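Local structure of cytoplasmic export protein 1 (Saccharomyces cerevisiae, 3VWA) at residues Leu416-Gln428 with Thr439-Ser451. The protein binds tRNA as part of the nuclear tRNA export machinery and may collect tRNAs at the nuclear pore complex for delivery to the translation machinery. Numbering follows the deposited sequence.
Sequences LNNELLRFLAKTQ and TVIIISKISTILS
Leu424 is a knob from helix 413-427 that fits among Thr439, Ile442, Ile443 and Ile446 of helix 433-446. The two helix segments run nearly antiparallel, at 155°, with their axes 9.8 Å apart. In Leu424, CG lies anti to the carbonyl carbon and beside the backbone N (chi1 -64°), and its branches reach different walls of the hole. Leu424 CD1 meets Ile446 CD1 tip to tip at 3.5 Å, closer than usual for two carbons. CD2 turns to the CG2 methyls of Thr439 and Ile442. Ile443 slides past Leu424 in the opposite direction, with its CG1 and CD1 against Leu424 CB. Leu420 adds its CD1 to the same methyl of Ile446.

At the loop between the helices, Thr427 OG1 and Thr439 OG1 are hydrogen-bonded at 2.7 Å. Thr439 OG1 also bonds to Ile435 O, so this buried polar pair is tied to the backbone.

The other end is looser and more open to solvent. Here residues 449-451 fold back over the start of 416-428. Leu421 CD1 and Leu450 CD2 touch tip to tip at 3.8 Å. Ser451 N donates to Asn417 OD1 at 2.7 Å, from above the carbonyl plane (40° out of it). Asn417 ND2 bonds to Glu413 O, so the amide is held at both ends. With an alanine here, Ser451 N would probably lose this acceptor and Glu413 O its side-chain donor, and residues 450-451 would be held less firmly.

Two consecutive helices pack antiparallel here, in the HEAT-repeat part of the protein; residues 416-419 close the annotated HEAT 1 repeat. Leu420, Leu424 and Thr439 also touch helix 394-407. Val440 and Leu450 touch helix 454-469, where Gln428 NE2 bonds to Ala464 O. The pair thus joins the preceding helix of the array to the following one.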
ATOM      1  N   LEU A 416     -17.201 -25.825   2.281  1.00 38.11           N
ATOM      2  CA  LEU A 416     -17.162 -25.872   3.737  1.00 35.79           C
ATOM      3  C   LEU A 416     -17.757 -27.160   4.344  1.00 38.91           C
ATOM      4  O   LEU A 416     -17.162 -27.804   5.235  1.00 34.88           O
ATOM      5  CB  LEU A 416     -17.938 -24.657   4.236  1.00 35.51           C
ATOM      6  CG  LEU A 416     -17.770 -24.171   5.657  1.00 34.57           C
ATOM      7  CD1 LEU A 416     -16.344 -23.718   5.872  1.00 30.03           C
ATOM      8  CD2 LEU A 416     -18.739 -23.021   5.880  1.00 33.19           C
ATOM      9  N   ASN A 417     -18.930 -27.522   3.832  1.00 36.09           N
ATOM     10  CA  ASN A 417     -19.829 -28.437   4.483  1.00 41.85           C
ATOM     11  C   ASN A 417     -19.726 -29.816   3.932  1.00 42.08           C
ATOM     12  O   ASN A 417     -20.262 -30.739   4.503  1.00 40.09           O
ATOM     13  CB  ASN A 417     -21.261 -27.944   4.279  1.00 45.59           C
ATOM     14  CG  ASN A 417     -21.461 -26.560   4.859  1.00 47.00           C
ATOM     15  OD1 ASN A 417     -21.282 -26.359   6.058  1.00 45.13           O
ATOM     16  ND2 ASN A 417     -21.777 -25.585   4.003  1.00 50.55           N
ATOM     17  N   ASN A 418     -19.037 -29.951   2.811  1.00 40.88           N
ATOM     18  CA  ASN A 418     -18.889 -31.227   2.182  1.00 40.99           C
ATOM     19  C   ASN A 418     -17.429 -31.581   2.196  1.00 37.38           C
ATOM     20  O   ASN A 418     -17.039 -32.543   2.821  1.00 42.02           O
ATOM     21  CB  ASN A 418     -19.448 -31.173   0.741  1.00 43.35           C
ATOM     22  CG  ASN A 418     -19.464 -32.532   0.050  1.00 42.74           C
ATOM     23  OD1 ASN A 418     -18.472 -33.263   0.047  1.00 46.70           O
ATOM     24  ND2 ASN A 418     -20.585 -32.855  -0.575  1.00 40.16           N
ATOM     25  N   GLU A 419     -16.616 -30.774   1.536  1.00 41.99           N
ATOM     26  CA  GLU A 419     -15.227 -31.147   1.311  1.00 44.97           C
ATOM     27  C   GLU A 419     -14.323 -30.919   2.531  1.00 38.05           C
ATOM     28  O   GLU A 419     -13.480 -31.753   2.787  1.00 39.25           O
ATOM     29  CB  GLU A 419     -14.605 -30.507   0.032  1.00 45.48           C
ATOM     30  CG  GLU A 419     -15.541 -29.936  -1.043  1.00 60.66           C
ATOM     31  CD  GLU A 419     -15.901 -30.903  -2.170  1.00 64.29           C
ATOM     32  OE1 GLU A 419     -15.639 -30.575  -3.357  1.00 64.10           O
ATOM     33  OE2 GLU A 419     -16.464 -31.984  -1.881  1.00 68.00           O
ATOM     34  N   LEU A 420     -14.494 -29.817   3.269  1.00 37.45           N
ATOM     35  CA  LEU A 420     -13.544 -29.459   4.364  1.00 36.83           C
ATOM     36  C   LEU A 420     -13.320 -30.569   5.363  1.00 31.01           C
ATOM     37  O   LEU A 420     -12.163 -30.919   5.691  1.00 26.90           O
ATOM     38  CB  LEU A 420     -13.975 -28.204   5.133  1.00 37.51           C
ATOM     39  CG  LEU A 420     -12.797 -27.239   5.365  1.00 40.99           C
ATOM     40  CD1 LEU A 420     -12.941 -26.326   6.565  1.00 37.21           C
ATOM     41  CD2 LEU A 420     -11.474 -27.960   5.430  1.00 37.36           C
ATOM     42  N   LEU A 421     -14.416 -31.109   5.869  1.00 25.30           N
ATOM     43  CA  LEU A 421     -14.302 -32.185   6.845  1.00 28.04           C
ATOM     44  C   LEU A 421     -13.695 -33.486   6.291  1.00 29.30           C
ATOM     45  O   LEU A 421     -13.144 -34.267   7.091  1.00 27.14           O
ATOM     46  CB  LEU A 421     -15.646 -32.509   7.479  1.00 32.15           C
ATOM     47  CG  LEU A 421     -16.264 -31.363   8.280  1.00 40.36           C
ATOM     48  CD1 LEU A 421     -17.772 -31.527   8.392  1.00 37.06           C
ATOM     49  CD2 LEU A 421     -15.571 -31.331   9.637  1.00 44.68           C
ATOM     50  N   ARG A 422     -13.813 -33.740   4.971  1.00 28.26           N
ATOM     51  CA  ARG A 422     -13.135 -34.928   4.355  1.00 31.09           C
ATOM     52  C   ARG A 422     -11.626 -34.774   4.448  1.00 31.55           C
ATOM     53  O   ARG A 422     -10.919 -35.736   4.761  1.00 34.93           O
ATOM     54  CB  ARG A 422     -13.556 -35.185   2.889  1.00 32.09           C
ATOM     55  CG  ARG A 422     -15.049 -35.547   2.731  1.00 33.36           C
ATOM     56  CD  ARG A 422     -15.468 -35.589   1.254  1.00 34.18           C
ATOM     57  NE  ARG A 422     -16.938 -35.511   1.134  1.00 38.59           N
ATOM     58  CZ  ARG A 422     -17.770 -36.557   1.025  1.00 33.02           C
ATOM     59  NH1 ARG A 422     -17.305 -37.777   1.049  1.00 29.34           N
ATOM     60  NH2 ARG A 422     -19.083 -36.380   0.916  1.00 31.43           N
ATOM     61  N   PHE A 423     -11.140 -33.548   4.238  1.00 30.30           N
ATOM     62  CA  PHE A 423      -9.720 -33.249   4.427  1.00 32.85           C
ATOM     63  C   PHE A 423      -9.316 -33.439   5.898  1.00 32.76           C
ATOM     64  O   PHE A 423      -8.266 -34.021   6.193  1.00 37.47           O
ATOM     65  CB  PHE A 423      -9.407 -31.801   4.011  1.00 33.34           C
ATOM     66  CG  PHE A 423      -9.348 -31.568   2.519  1.00 31.79           C
ATOM     67  CD1 PHE A 423     -10.413 -30.920   1.856  1.00 33.40           C
ATOM     68  CD2 PHE A 423      -8.227 -31.946   1.788  1.00 30.65           C
ATOM     69  CE1 PHE A 423     -10.388 -30.672   0.475  1.00 31.21           C
ATOM     70  CE2 PHE A 423      -8.181 -31.720   0.400  1.00 34.49           C
ATOM     71  CZ  PHE A 423      -9.258 -31.087  -0.265  1.00 32.74           C
ATOM     72  N   LEU A 424     -10.138 -32.927   6.810  1.00 28.50           N
ATOM     73  CA  LEU A 424      -9.790 -32.950   8.234  1.00 28.31           C
ATOM     74  C   LEU A 424      -9.813 -34.370   8.797  1.00 26.35           C
ATOM     75  O   LEU A 424      -8.994 -34.699   9.628  1.00 29.73           O
ATOM     76  CB  LEU A 424     -10.694 -32.014   9.060  1.00 26.22           C
ATOM     77  CG  LEU A 424     -10.564 -30.514   8.726  1.00 28.28           C
ATOM     78  CD1 LEU A 424     -11.765 -29.698   9.194  1.00 27.22           C
ATOM     79  CD2 LEU A 424      -9.276 -29.940   9.316  1.00 25.24           C
ATOM     80  N   ALA A 425     -10.741 -35.198   8.330  1.00 24.90           N
ATOM     81  CA  ALA A 425     -10.774 -36.605   8.689  1.00 29.26           C
ATOM     82  C   ALA A 425      -9.465 -37.294   8.316  1.00 32.44           C
ATOM     83  O   ALA A 425      -9.010 -38.178   9.034  1.00 35.87           O
ATOM     84  CB  ALA A 425     -11.961 -37.309   8.052  1.00 27.58           C
ATOM     85  N   LYS A 426      -8.840 -36.860   7.219  1.00 37.88           N
ATOM     86  CA  LYS A 426      -7.549 -37.402   6.851  1.00 39.21           C
ATOM     87  C   LYS A 426      -6.424 -36.883   7.719  1.00 34.41           C
ATOM     88  O   LYS A 426      -5.640 -37.649   8.216  1.00 34.50           O
ATOM     89  CB  LYS A 426      -7.231 -37.158   5.382  1.00 44.82           C
ATOM     90  CG  LYS A 426      -6.144 -38.107   4.919  1.00 49.63           C
ATOM     91  CD  LYS A 426      -5.446 -37.655   3.648  1.00 55.26           C
ATOM     92  CE  LYS A 426      -4.061 -38.301   3.507  1.00 49.79           C
ATOM     93  NZ  LYS A 426      -3.212 -37.368   2.692  1.00 48.95           N
ATOM     94  N   THR A 427      -6.351 -35.580   7.934  1.00 31.87           N
ATOM     95  CA  THR A 427      -5.286 -35.057   8.771  1.00 30.50           C
ATOM     96  C   THR A 427      -5.358 -35.506  10.246  1.00 29.35           C
ATOM     97  O   THR A 427      -4.395 -35.447  10.946  1.00 27.57           O
ATOM     98  CB  THR A 427      -5.109 -33.520   8.596  1.00 31.17           C
ATOM     99  OG1 THR A 427      -6.159 -32.809   9.283  1.00 24.22           O
ATOM    100  CG2 THR A 427      -5.090 -33.188   7.054  1.00 28.06           C
ATOM    101  N   GLN A 428      -6.498 -35.999  10.688  1.00 30.77           N
ATOM    102  CA  GLN A 428      -6.609 -36.538  12.015  1.00 33.02           C
ATOM    103  C   GLN A 428      -5.849 -37.887  12.175  1.00 36.75           C
ATOM    104  O   GLN A 428      -5.560 -38.334  13.305  1.00 32.23           O
ATOM    105  CB  GLN A 428      -8.097 -36.644  12.403  1.00 34.06           C
ATOM    106  CG  GLN A 428      -8.330 -37.045  13.848  1.00 34.12           C
ATOM    107  CD  GLN A 428      -9.740 -36.766  14.363  1.00 36.19           C
ATOM    108  OE1 GLN A 428     -10.736 -36.754  13.605  1.00 33.32           O
ATOM    109  NE2 GLN A 428      -9.836 -36.554  15.677  1.00 30.45           N
ATOM    110  N   THR A 439      -5.558 -30.861  14.304  1.00 22.77           N
ATOM    111  CA  THR A 439      -6.791 -31.163  13.587  1.00 24.92           C
ATOM    112  C   THR A 439      -8.039 -31.151  14.467  1.00 27.01           C
ATOM    113  O   THR A 439      -9.079 -30.621  14.067  1.00 25.34           O
ATOM    114  CB  THR A 439      -6.741 -32.531  12.849  1.00 22.73           C
ATOM    115  OG1 THR A 439      -5.674 -32.505  11.893  1.00 24.63           O
ATOM    116  CG2 THR A 439      -8.085 -32.798  12.096  1.00 22.27           C
ATOM    117  N   VAL A 440      -7.940 -31.740  15.656  1.00 27.05           N
ATOM    118  CA  VAL A 440      -9.109 -31.775  16.537  1.00 30.71           C
ATOM    119  C   VAL A 440      -9.511 -30.365  17.084  1.00 29.32           C
ATOM    120  O   VAL A 440     -10.713 -30.070  17.292  1.00 27.90           O
ATOM    121  CB  VAL A 440      -8.995 -32.918  17.627  1.00 31.89           C
ATOM    122  CG1 VAL A 440      -7.930 -32.633  18.674  1.00 28.10           C
ATOM    123  CG2 VAL A 440     -10.324 -33.170  18.314  1.00 30.90           C
ATOM    124  N   ILE A 441      -8.499 -29.532  17.297  1.00 30.19           N
ATOM    125  CA  ILE A 441      -8.636 -28.106  17.679  1.00 31.49           C
ATOM    126  C   ILE A 441      -9.352 -27.398  16.546  1.00 29.18           C
ATOM    127  O   ILE A 441     -10.393 -26.792  16.770  1.00 29.88           O
ATOM    128  CB  ILE A 441      -7.253 -27.460  17.972  1.00 29.57           C
ATOM    129  CG1 ILE A 441      -6.509 -28.258  19.043  1.00 35.76           C
ATOM    130  CG2 ILE A 441      -7.375 -26.025  18.464  1.00 34.63           C
ATOM    131  CD1 ILE A 441      -7.139 -28.192  20.429  1.00 39.12           C
ATOM    132  N   ILE A 442      -8.872 -27.583  15.308  1.00 26.84           N
ATOM    133  CA  ILE A 442      -9.480 -26.872  14.161  1.00 26.21           C
ATOM    134  C   ILE A 442     -10.924 -27.319  13.922  1.00 27.53           C
ATOM    135  O   ILE A 442     -11.806 -26.483  13.579  1.00 25.72           O
ATOM    136  CB  ILE A 442      -8.639 -27.015  12.841  1.00 24.84           C
ATOM    137  CG1 ILE A 442      -7.247 -26.333  12.925  1.00 26.09           C
ATOM    138  CG2 ILE A 442      -9.377 -26.474  11.657  1.00 24.30           C
ATOM    139  CD1 ILE A 442      -7.267 -24.962  13.641  1.00 23.49           C
ATOM    140  N   ILE A 443     -11.159 -28.634  14.035  1.00 23.35           N
ATOM    141  CA  ILE A 443     -12.511 -29.124  13.873  1.00 24.19           C
ATOM    142  C   ILE A 443     -13.467 -28.514  14.959  1.00 27.78           C
ATOM    143  O   ILE A 443     -14.597 -28.192  14.640  1.00 27.02           O
ATOM    144  CB  ILE A 443     -12.591 -30.652  13.961  1.00 23.38           C
ATOM    145  CG1 ILE A 443     -11.924 -31.263  12.747  1.00 22.04           C
ATOM    146  CG2 ILE A 443     -14.061 -31.096  14.143  1.00 21.80           C
ATOM    147  CD1 ILE A 443     -11.683 -32.759  12.908  1.00 23.03           C
ATOM    148  N   SER A 444     -13.011 -28.398  16.216  1.00 25.25           N
ATOM    149  CA  SER A 444     -13.823 -27.790  17.257  1.00 28.07           C
ATOM    150  C   SER A 444     -14.128 -26.370  16.915  1.00 31.96           C
ATOM    151  O   SER A 444     -15.279 -25.926  16.983  1.00 33.62           O
ATOM    152  CB  SER A 444     -13.068 -27.785  18.568  1.00 29.06           C
ATOM    153  OG  SER A 444     -12.786 -29.093  18.929  1.00 29.28           O
ATOM    154  N   LYS A 445     -13.080 -25.672  16.488  1.00 35.01           N
ATOM    155  CA  LYS A 445     -13.171 -24.298  16.091  1.00 34.75           C
ATOM    156  C   LYS A 445     -14.254 -24.051  15.049  1.00 35.40           C
ATOM    157  O   LYS A 445     -15.096 -23.170  15.245  1.00 36.19           O
ATOM    158  CB  LYS A 445     -11.790 -23.803  15.671  1.00 38.65           C
ATOM    159  CG  LYS A 445     -11.641 -22.305  15.594  1.00 40.72           C
ATOM    160  CD  LYS A 445     -10.180 -21.877  15.743  1.00 44.33           C
ATOM    161  CE  LYS A 445     -10.038 -20.455  15.230  1.00 45.57           C
ATOM    162  NZ  LYS A 445      -8.655 -20.066  14.782  1.00 55.43           N
ATOM    163  N   ILE A 446     -14.267 -24.833  13.973  1.00 33.39           N
ATOM    164  CA  ILE A 446     -15.158 -24.570  12.867  1.00 34.20           C
ATOM    165  C   ILE A 446     -16.542 -25.236  12.932  1.00 31.51           C
ATOM    166  O   ILE A 446     -17.345 -24.971  12.070  1.00 30.17           O
ATOM    167  CB  ILE A 446     -14.554 -24.992  11.475  1.00 35.09           C
ATOM    168  CG1 ILE A 446     -14.779 -26.483  11.213  1.00 36.02           C
ATOM    169  CG2 ILE A 446     -13.108 -24.523  11.318  1.00 35.76           C
ATOM    170  CD1 ILE A 446     -13.850 -27.082  10.173  1.00 36.14           C
ATOM    171  N   SER A 447     -16.770 -26.112  13.906  1.00 28.37           N
ATOM    172  CA  SER A 447     -18.000 -26.900  14.047  1.00 26.08           C
ATOM    173  C   SER A 447     -19.287 -26.105  14.013  1.00 27.84           C
ATOM    174  O   SER A 447     -20.252 -26.545  13.425  1.00 31.17           O
ATOM    175  CB  SER A 447     -17.941 -27.661  15.355  1.00 29.59           C
ATOM    176  OG  SER A 447     -17.968 -26.766  16.480  1.00 27.02           O
ATOM    177  N   THR A 448     -19.270 -24.920  14.598  1.00 27.54           N
ATOM    178  CA  THR A 448     -20.429 -24.069  14.669  1.00 31.31           C
ATOM    179  C   THR A 448     -20.620 -23.197  13.438  1.00 36.85           C
ATOM    180  O   THR A 448     -21.641 -22.492  13.381  1.00 30.52           O
ATOM    181  CB  THR A 448     -20.330 -23.073  15.859  1.00 28.40           C
ATOM    182  OG1 THR A 448     -19.047 -22.488  15.865  1.00 30.24           O
ATOM    183  CG2 THR A 448     -20.506 -23.787  17.185  1.00 28.01           C
ATOM    184  N   ILE A 449     -19.666 -23.183  12.488  1.00 31.90           N
ATOM    185  CA  ILE A 449     -19.943 -22.442  11.218  1.00 35.70           C
ATOM    186  C   ILE A 449     -20.353 -23.311  10.027  1.00 37.54           C
ATOM    187  O   ILE A 449     -20.590 -22.797   8.943  1.00 35.92           O
ATOM    188  CB  ILE A 449     -18.824 -21.470  10.743  1.00 33.67           C
ATOM    189  CG1 ILE A 449     -17.622 -22.267  10.267  1.00 30.60           C
ATOM    190  CG2 ILE A 449     -18.569 -20.394  11.801  1.00 38.27           C
ATOM    191  CD1 ILE A 449     -16.346 -21.491  10.371  1.00 38.27           C
ATOM    192  N   LEU A 450     -20.441 -24.613  10.238  1.00 41.41           N
ATOM    193  CA  LEU A 450     -21.031 -25.487   9.254  1.00 44.01           C
ATOM    194  C   LEU A 450     -22.515 -25.138   9.084  1.00 49.14           C
ATOM    195  O   LEU A 450     -23.204 -24.723  10.029  1.00 44.35           O
ATOM    196  CB  LEU A 450     -20.848 -26.957   9.672  1.00 47.18           C
ATOM    197  CG  LEU A 450     -19.478 -27.599   9.397  1.00 49.21           C
ATOM    198  CD1 LEU A 450     -18.310 -26.626   9.358  1.00 47.87           C
ATOM    199  CD2 LEU A 450     -19.185 -28.658  10.437  1.00 52.60           C
ATOM    200  N   SER A 451     -23.013 -25.241   7.866  1.00 45.13           N
ATOM    201  CA  SER A 451     -24.463 -25.150   7.728  1.00 51.70           C
ATOM    202  C   SER A 451     -25.079 -26.575   7.857  1.00 49.54           C
ATOM    203  O   SER A 451     -25.440 -27.212   6.878  1.00 56.13           O
ATOM    204  CB  SER A 451     -24.866 -24.388   6.448  1.00 53.38           C
ATOM    205  OG  SER A 451     -24.896 -25.238   5.309  1.00 57.35           O
TER